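Local atomic coordinates of tyrosine recombinase XerH (Helicobacter pylori, PDB entry 5JK0), a protein that cuts and rejoins DNA as a site-specific tyrosine recombinase at difH sites, and takes part in chromosome segregation. Residues R214-E217 and A218-K222; A337-N340 and T341-I344; D326-L329 and V330-L334. All coordinates share one frame; numbering follows the deposited sequence.

Contact 1: R214-E217 and A218-K222. With nucleotides of chain G.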
loop_
_atom_site.group_PDB
_atom_site.type_symbol
_atom_site.label_atom_id
_atom_site.label_comp_id
_atom_site.label_asym_id
_atom_site.label_seq_id
_atom_site.Cartn_x
_atom_site.Cartn_y
_atom_site.Cartn_z
ATOM N N ARG D 214 -11.112 29.733 -0.835
ATOM C CA ARG D 214 -10.799 29.381 0.546
ATOM C C ARG D 214 -11.161 30.510 1.506
ATOM O O ARG D 214 -11.399 31.643 1.086
ATOM C CB ARG D 214 -9.316 29.027 0.688
ATOM C CG ARG D 214 -8.912 27.743 -0.021
ATOM C CD ARG D 214 -7.442 27.409 0.205
ATOM N NE ARG D 214 -6.546 28.360 -0.449
ATOM C CZ ARG D 214 -5.936 29.365 0.171
ATOM N NH1 ARG D 214 -6.121 29.558 1.471
ATOM N NH2 ARG D 214 -5.138 30.178 -0.508
ATOM N N SER D 215 -11.201 30.187 2.796
ATOM C CA SER D 215 -11.575 31.146 3.831
ATOM C C SER D 215 -10.674 32.377 3.833
ATOM O O SER D 215 -11.157 33.508 3.808
ATOM C CB SER D 215 -11.543 30.484 5.210
ATOM O OG SER D 215 -12.462 29.408 5.285
ATOM N N ASN D 216 -9.365 32.151 3.861
ATOM C CA ASN D 216 -8.407 33.249 3.924
ATOM C C ASN D 216 -8.410 34.097 2.655
ATOM O O ASN D 216 -8.101 35.289 2.697
ATOM C CB ASN D 216 -7.000 32.714 4.191
ATOM C CG ASN D 216 -5.992 33.823 4.420
ATOM O OD1 ASN D 216 -5.977 34.458 5.475
ATOM N ND2 ASN D 216 -5.140 34.061 3.429
ATOM N N GLU D 217 -8.758 33.479 1.531
ATOM C CA GLU D 217 -8.848 34.197 0.264
ATOM C C GLU D 217 -9.978 35.222 0.291
ATOM O O GLU D 217 -9.833 36.334 -0.217
ATOM C CB GLU D 217 -9.053 33.222 -0.898
ATOM C CG GLU D 217 -7.853 32.333 -1.184
ATOM C CD GLU D 217 -8.077 31.412 -2.367
ATOM O OE1 GLU D 217 -9.199 30.881 -2.507
ATOM O OE2 GLU D 217 -7.133 31.224 -3.163
ATOM N N ALA D 218 -11.102 34.844 0.891
ATOM C CA ALA D 218 -12.252 35.736 0.990
ATOM C C ALA D 218 -12.010 36.838 2.016
ATOM O O ALA D 218 -12.455 37.972 1.840
ATOM C CB ALA D 218 -13.504 34.948 1.345
ATOM N N LEU D 219 -11.298 36.496 3.085
ATOM C CA LEU D 219 -11.043 37.435 4.171
ATOM C C LEU D 219 -10.003 38.490 3.794
ATOM O O LEU D 219 -9.922 39.543 4.426
ATOM C CB LEU D 219 -10.589 36.684 5.425
ATOM C CG LEU D 219 -11.615 35.747 6.067
ATOM C CD1 LEU D 219 -10.988 34.969 7.214
ATOM C CD2 LEU D 219 -12.825 36.531 6.546
ATOM N N GLN D 220 -9.212 38.204 2.766
ATOM C CA GLN D 220 -8.153 39.118 2.343
ATOM C C GLN D 220 -8.489 39.840 1.040
ATOM O O GLN D 220 -7.626 40.483 0.440
ATOM C CB GLN D 220 -6.831 38.363 2.193
ATOM C CG GLN D 220 -6.156 38.037 3.512
ATOM C CD GLN D 220 -5.695 39.283 4.249
ATOM O OE1 GLN D 220 -5.031 40.147 3.676
ATOM N NE2 GLN D 220 -6.055 39.383 5.523
ATOM N N LEU D 221 -9.741 39.734 0.606
ATOM C CA LEU D 221 -10.186 40.409 -0.610
ATOM C C LEU D 221 -10.099 41.923 -0.467
ATOM O O LEU D 221 -10.394 42.474 0.593
ATOM C CB LEU D 221 -11.618 40.002 -0.961
ATOM C CG LEU D 221 -11.819 38.596 -1.526
ATOM C CD1 LEU D 221 -13.281 38.371 -1.877
ATOM C CD2 LEU D 221 -10.932 38.377 -2.741
ATOM N N LYS D 222 -9.691 42.590 -1.541
ATOM C CA LYS D 222 -9.591 44.043 -1.540
ATOM C C LYS D 222 -10.446 44.647 -2.650
ATOM O O LYS D 222 -10.652 44.028 -3.694
ATOM C CB LYS D 222 -8.131 44.477 -1.681
ATOM C CG LYS D 222 -7.282 44.137 -0.465
ATOM C CD LYS D 222 -5.836 44.564 -0.648
ATOM C CE LYS D 222 -5.032 44.327 0.622
ATOM N NZ LYS D 222 -5.100 42.907 1.070
ATOM P P DT G 22 -7.294 28.888 5.104
ATOM O OP1 DT G 22 -8.145 29.521 4.073
ATOM O OP2 DT G 22 -6.608 29.727 6.109
ATOM O "O5'" DT G 22 -8.166 27.799 5.888
ATOM C "C5'" DT G 22 -8.824 26.768 5.167
ATOM C "C4'" DT G 22 -9.380 25.714 6.107
ATOM O "O4'" DT G 22 -8.316 25.199 6.949
ATOM C "C3'" DT G 22 -10.485 26.197 7.052
ATOM O "O3'" DT G 22 -11.586 25.294 6.999
ATOM C "C2'" DT G 22 -9.812 26.200 8.427
ATOM C "C1'" DT G 22 -8.778 25.099 8.274
ATOM N N1 DT G 22 -7.613 25.252 9.189
ATOM C C2 DT G 22 -7.323 24.254 10.089
ATOM O O2 DT G 22 -7.978 23.230 10.185
ATOM N N3 DT G 22 -6.233 24.497 10.883
ATOM C C4 DT G 22 -5.421 25.617 10.864
ATOM O O4 DT G 22 -4.461 25.744 11.617
ATOM C C5 DT G 22 -5.781 26.625 9.896
ATOM C C7 DT G 22 -4.974 27.884 9.783
ATOM C C6 DT G 22 -6.848 26.398 9.118
#
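The short helix 215-219 of the tyrosine recombinase catalytic domain opens at Arg214, a predicted active-site arginine in the N-cap position, and its first turn is closed by Ala218 N giving a hydrogen bond to Arg214 O (3.2 Å). One residue on, Leu219 N bonds to Ser215 O at 3.1 Å. The last turn is looser: Gln220 N bonds only weakly to Asn216 O, and Gln220 is where the chain leaves helical geometry. The two amide side chains, Asn216 and Gln220, lie one turn apart with their planes 17° from parallel, and CG of Gln220 comes 4.1 Å from Asn216 OD1. The amide end of Asn216 is held by Gln35 through ND2.

Here the N-terminal end of the helix, which includes the predicted active-site arginine, receives a DNA phosphate. Asn216 N donates a nearly straight bond (168°) to OP1 of DT22 of chain G at 2.9 Å, using an amide N-H that the first turn leaves without a helical acceptor. Arg214 NH1 makes a weak bond to OP1 of DT22 of chain G, 3.3 Å long, with the phosphorus at the edge of the guanidinium and in its plane. A bend at chi3 (-68°) folds the arginine chain back so that Glu217 CG lies over the rim of one guanidinium face. Glutamate suits this place because OE1 accepts from Arg214 N at 2.8 Å, as a capping side chain at the third helical residue does, and also forms a salt bridge with Arg245. Its OE2 faces the guanidinium by charge alone. Ala218, small, and Leu219, branched and apolar, pack against Leu204 of helix 198-211, while CG of Leu221 settles 3.3 Å from Glu217 O.

Contact 2: A337-N340 and T341-I344. With nucleotides of chain H.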
loop_
_atom_site.group_PDB
_atom_site.type_symbol
_atom_site.label_atom_id
_atom_site.label_comp_id
_atom_site.label_asym_id
_atom_site.label_seq_id
_atom_site.Cartn_x
_atom_site.Cartn_y
_atom_site.Cartn_z
ATOM N N ALA D 337 -3.029 23.313 -7.550
ATOM C CA ALA D 337 -1.735 23.219 -8.214
ATOM C C ALA D 337 -1.543 21.825 -8.797
ATOM O O ALA D 337 -0.836 21.647 -9.788
ATOM C CB ALA D 337 -0.609 23.555 -7.249
ATOM N N SER D 338 -2.182 20.840 -8.175
ATOM C CA SER D 338 -2.093 19.458 -8.631
ATOM C C SER D 338 -3.460 18.922 -9.038
ATOM O O SER D 338 -4.467 19.203 -8.389
ATOM C CB SER D 338 -1.490 18.572 -7.542
ATOM O OG SER D 338 -1.514 17.209 -7.927
ATOM N N LEU D 339 -3.485 18.141 -10.113
ATOM C CA LEU D 339 -4.723 17.541 -10.594
ATOM C C LEU D 339 -5.095 16.305 -9.783
ATOM O O LEU D 339 -6.195 15.769 -9.922
ATOM C CB LEU D 339 -4.602 17.186 -12.076
ATOM C CG LEU D 339 -4.761 18.369 -13.031
ATOM C CD1 LEU D 339 -4.236 18.021 -14.409
ATOM C CD2 LEU D 339 -6.220 18.785 -13.104
ATOM N N ASN D 340 -4.174 15.853 -8.937
ATOM C CA ASN D 340 -4.458 14.757 -8.021
ATOM C C ASN D 340 -5.461 15.192 -6.960
ATOM O O ASN D 340 -6.147 14.366 -6.360
ATOM C CB ASN D 340 -3.173 14.255 -7.361
ATOM C CG ASN D 340 -2.209 13.640 -8.356
ATOM O OD1 ASN D 340 -2.622 13.058 -9.359
ATOM N ND2 ASN D 340 -0.916 13.765 -8.081
ATOM N N THR D 341 -5.535 16.500 -6.738
ATOM C CA THR D 341 -6.506 17.078 -5.817
ATOM C C THR D 341 -7.874 17.174 -6.485
ATOM O O THR D 341 -8.898 16.861 -5.878
ATOM C CB THR D 341 -6.068 18.477 -5.342
ATOM O OG1 THR D 341 -4.774 18.394 -4.732
ATOM C CG2 THR D 341 -7.063 19.042 -4.339
ATOM N N SER D 342 -7.877 17.603 -7.744
ATOM C CA SER D 342 -9.110 17.750 -8.511
ATOM C C SER D 342 -9.772 16.401 -8.778
ATOM O O SER D 342 -10.994 16.310 -8.893
ATOM C CB SER D 342 -8.830 18.464 -9.837
ATOM O OG SER D 342 -8.210 19.719 -9.621
ATOM N N ARG D 343 -8.952 15.359 -8.870
ATOM C CA ARG D 343 -9.428 14.011 -9.165
ATOM C C ARG D 343 -10.350 13.474 -8.072
ATOM O O ARG D 343 -11.205 12.626 -8.329
ATOM C CB ARG D 343 -8.236 13.069 -9.361
ATOM C CG ARG D 343 -8.607 11.646 -9.735
ATOM C CD ARG D 343 -7.372 10.771 -9.870
ATOM N NE ARG D 343 -7.719 9.370 -10.088
ATOM C CZ ARG D 343 -7.923 8.829 -11.285
ATOM N NH1 ARG D 343 -8.236 7.545 -11.388
ATOM N NH2 ARG D 343 -7.812 9.571 -12.379
ATOM N N ILE D 344 -10.175 13.979 -6.854
ATOM C CA ILE D 344 -10.963 13.538 -5.705
ATOM C C ILE D 344 -12.462 13.750 -5.928
ATOM O O ILE D 344 -13.285 12.943 -5.492
ATOM C CB ILE D 344 -10.528 14.272 -4.419
ATOM C CG1 ILE D 344 -9.031 14.072 -4.172
ATOM C CG2 ILE D 344 -11.328 13.791 -3.218
ATOM C CD1 ILE D 344 -8.524 14.742 -2.912
ATOM P P DT H 14 -2.506 22.438 -4.263
ATOM O OP1 DT H 14 -2.783 23.741 -4.908
ATOM O OP2 DT H 14 -3.115 21.206 -4.813
ATOM O "O5'" DT H 14 -0.923 22.216 -4.186
ATOM C "C5'" DT H 14 -0.133 23.047 -3.343
ATOM C "C4'" DT H 14 1.305 22.560 -3.284
ATOM O "O4'" DT H 14 1.378 21.325 -2.527
ATOM C "C3'" DT H 14 1.951 22.269 -4.646
ATOM O "O3'" DT H 14 3.178 22.975 -4.762
ATOM C "C2'" DT H 14 2.176 20.753 -4.630
ATOM C "C1'" DT H 14 2.311 20.477 -3.142
ATOM N N1 DT H 14 2.006 19.064 -2.767
ATOM C C2 DT H 14 3.043 18.208 -2.477
ATOM O O2 DT H 14 4.213 18.543 -2.503
ATOM N N3 DT H 14 2.659 16.935 -2.149
ATOM C C4 DT H 14 1.370 16.440 -2.084
ATOM O O4 DT H 14 1.128 15.277 -1.778
ATOM C C5 DT H 14 0.329 17.390 -2.403
ATOM C C7 DT H 14 -1.111 16.968 -2.367
ATOM C C6 DT H 14 0.692 18.641 -2.726
#
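The backbone of Ser338-Ser342 winds into one short, weakly bonded helical turn, in which Thr341 N gives a weak hydrogen bond to Ser338 O and Arg343 N a firmer one to Leu339 O at 3.0 Å. Ser338 is the N-cap of this turn, which lies between the predicted catalytic His336 and Tyr345 of the recombinase domain. With OG anti to the backbone N (chi1 175°), the serine hydroxyl swings under the start of the helix and accepts from Asn340 N at 3.2 Å; it also meets Asn340 ND2 of the second subunit. Serine is apt here, since its short side chain can cap its own helix and still face a partner across the interface.

Asn340 turns its amide outward to the second subunit, where OD1 bonds with Leu339 N and Ser338 OG of that chain. On another side of the turn Leu339 CD2 lies 4.1 Å from Ser342 OG, whose hydroxyl is hydrogen-bonded to His336 ND1. Ser342 is small and packs against Val330 of helix 327-334.

Arg343 starts close to the turn, with CB 3.4 Å from Leu339 O, then extends away toward the second subunit. The DNA is gripped from two points: Ala337 N donates to OP1 of DT14 of chain H at 2.7 Å, and the hydroxyl of Thr341 donates through OG1 to OP2 of that phosphate at 3.3 Å.

Contact 3: D326-L329 and V330-L334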
loop_
_atom_site.group_PDB
_atom_site.type_symbol
_atom_site.label_atom_id
_atom_site.label_comp_id
_atom_site.label_asym_id
_atom_site.label_seq_id
_atom_site.Cartn_x
_atom_site.Cartn_y
_atom_site.Cartn_z
ATOM N N ASP D 326 -15.549 18.614 -16.476
ATOM C CA ASP D 326 -14.269 19.077 -16.996
ATOM C C ASP D 326 -13.262 19.189 -15.855
ATOM O O ASP D 326 -13.349 20.096 -15.026
ATOM C CB ASP D 326 -14.437 20.421 -17.707
ATOM C CG ASP D 326 -13.266 20.761 -18.611
ATOM O OD1 ASP D 326 -12.133 20.321 -18.326
ATOM O OD2 ASP D 326 -13.479 21.475 -19.613
ATOM N N LEU D 327 -12.308 18.266 -15.822
ATOM C CA LEU D 327 -11.337 18.205 -14.735
ATOM C C LEU D 327 -10.397 19.409 -14.746
ATOM O O LEU D 327 -10.008 19.911 -13.692
ATOM C CB LEU D 327 -10.534 16.906 -14.815
ATOM C CG LEU D 327 -9.830 16.468 -13.531
ATOM C CD1 LEU D 327 -10.834 16.320 -12.398
ATOM C CD2 LEU D 327 -9.081 15.166 -13.755
ATOM N N ILE D 328 -10.038 19.869 -15.941
ATOM C CA ILE D 328 -9.193 21.051 -16.086
ATOM C C ILE D 328 -9.917 22.293 -15.568
ATOM O O ILE D 328 -9.314 23.155 -14.924
ATOM C CB ILE D 328 -8.771 21.268 -17.555
ATOM C CG1 ILE D 328 -7.957 20.073 -18.059
ATOM C CG2 ILE D 328 -7.962 22.548 -17.704
ATOM C CD1 ILE D 328 -6.625 19.904 -17.363
ATOM N N LEU D 329 -11.216 22.370 -15.843
ATOM C CA LEU D 329 -12.038 23.485 -15.382
ATOM C C LEU D 329 -12.107 23.531 -13.858
ATOM O O LEU D 329 -12.112 24.606 -13.261
ATOM C CB LEU D 329 -13.448 23.387 -15.970
ATOM C CG LEU D 329 -14.429 24.502 -15.604
ATOM C CD1 LEU D 329 -13.899 25.851 -16.065
ATOM C CD2 LEU D 329 -15.802 24.229 -16.199
ATOM N N VAL D 330 -12.159 22.356 -13.238
ATOM C CA VAL D 330 -12.175 22.253 -11.783
ATOM C C VAL D 330 -10.875 22.790 -11.195
ATOM O O VAL D 330 -10.885 23.534 -10.214
ATOM C CB VAL D 330 -12.387 20.797 -11.322
ATOM C CG1 VAL D 330 -12.188 20.672 -9.817
ATOM C CG2 VAL D 330 -13.769 20.309 -11.726
ATOM N N GLN D 331 -9.759 22.414 -11.811
ATOM C CA GLN D 331 -8.444 22.856 -11.363
ATOM C C GLN D 331 -8.301 24.372 -11.431
ATOM O O GLN D 331 -7.835 25.005 -10.483
ATOM C CB GLN D 331 -7.347 22.198 -12.198
ATOM C CG GLN D 331 -5.946 22.638 -11.819
ATOM C CD GLN D 331 -4.886 22.099 -12.759
ATOM O OE1 GLN D 331 -5.167 21.786 -13.916
ATOM N NE2 GLN D 331 -3.660 21.985 -12.262
ATOM N N GLU D 332 -8.709 24.948 -12.557
ATOM C CA GLU D 332 -8.570 26.383 -12.783
ATOM C C GLU D 332 -9.511 27.201 -11.903
ATOM O O GLU D 332 -9.161 28.292 -11.455
ATOM C CB GLU D 332 -8.816 26.711 -14.257
ATOM C CG GLU D 332 -7.819 26.067 -15.206
ATOM C CD GLU D 332 -6.445 26.707 -15.133
ATOM O OE1 GLU D 332 -6.356 27.882 -14.721
ATOM O OE2 GLU D 332 -5.455 26.033 -15.487
ATOM N N ALA D 333 -10.705 26.670 -11.657
ATOM C CA ALA D 333 -11.700 27.374 -10.856
ATOM C C ALA D 333 -11.367 27.323 -9.369
ATOM O O ALA D 333 -11.597 28.288 -8.641
ATOM C CB ALA D 333 -13.084 26.797 -11.106
ATOM N N LEU D 334 -10.824 26.195 -8.921
ATOM C CA LEU D 334 -10.501 26.010 -7.510
ATOM C C LEU D 334 -9.102 26.522 -7.179
ATOM O O LEU D 334 -8.813 26.869 -6.034
ATOM C CB LEU D 334 -10.626 24.536 -7.117
ATOM C CG LEU D 334 -12.004 24.035 -6.668
ATOM C CD1 LEU D 334 -12.494 24.825 -5.463
ATOM C CD2 LEU D 334 -13.023 24.092 -7.800
#
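Glu332 and Ile328 meet one turn apart on helix 327-334 of the catalytic domain, and the glutamate can be traced outward from the backbone. Its CB lies 3.7 Å from Ile328 O, and CG comes closer still, 3.3 Å from that oxygen, while also facing the CG2 branch of Ile328. A turn at chi2 (-72°) then bends the chain, and the carboxylate leaves the helix for the second subunit, where OE2 makes a long, weak ion pair with Arg343. Glutamate fits because its methylenes lie over the helix while its charge reaches the interface.

Beside it Gln331 runs in the same direction as Ile328. Its extended chain holds OE1 4.2 Å from Ile328 CD1; that oxygen takes a weak hydrogen bond from Arg343 of the second subunit, and NE2 gives a weak one to the backbone O of His336.

The backbone that carries these side chains is regularly alpha-helical. Val330 N bonds to Asp326 O, Gln331 N to Leu327 O, Glu332 N to Ile328 O at 3.0 Å and Ala333 N to Leu329 O. Asp326 is the N-cap: OD1 accepts weakly from both Leu329 N (3.3 Å) and Ile328 N, and OD2 is bound by His325 and Arg352 of the second subunit. Val330 brings CG2 to 3.3 Å from Asp326 O, a beta-branched side chain pressed on the first turn. Ala333, with only a methyl, fits against Leu320 of helix 309-324.

A carboxylate at the N-terminus of a helix sits where the helix dipole would tend to stabilise its negative charge, and the arginine, and the histidine if protonated, of the second subunit would probably add to that, so Asp326 ties helix start and interface together.

In the fold
All three contacts lie in the catalytic domain, in the chain order contact 1, contact 3, contact 2. Helices 327-334 and 339-342 follow each other, and contacts 2 and 3 touch, their centres 9 Å apart, with Leu339 and Ser342 on Gln331, and Ser342 on Leu327. Contact 1 stands apart on helix 215-219, with centres about 22 Å from contact 2 and 20 Å from contact 3. Arg245, which also holds Glu217, gives a hydrogen bond to Ala333 O, so it connects contacts 1 and 3. Contacts 1 and 2 bind phosphates of two DNA chains, whereas contacts 2 and 3 face the second subunit, so DNA binding and subunit contact meet in helix 339-342.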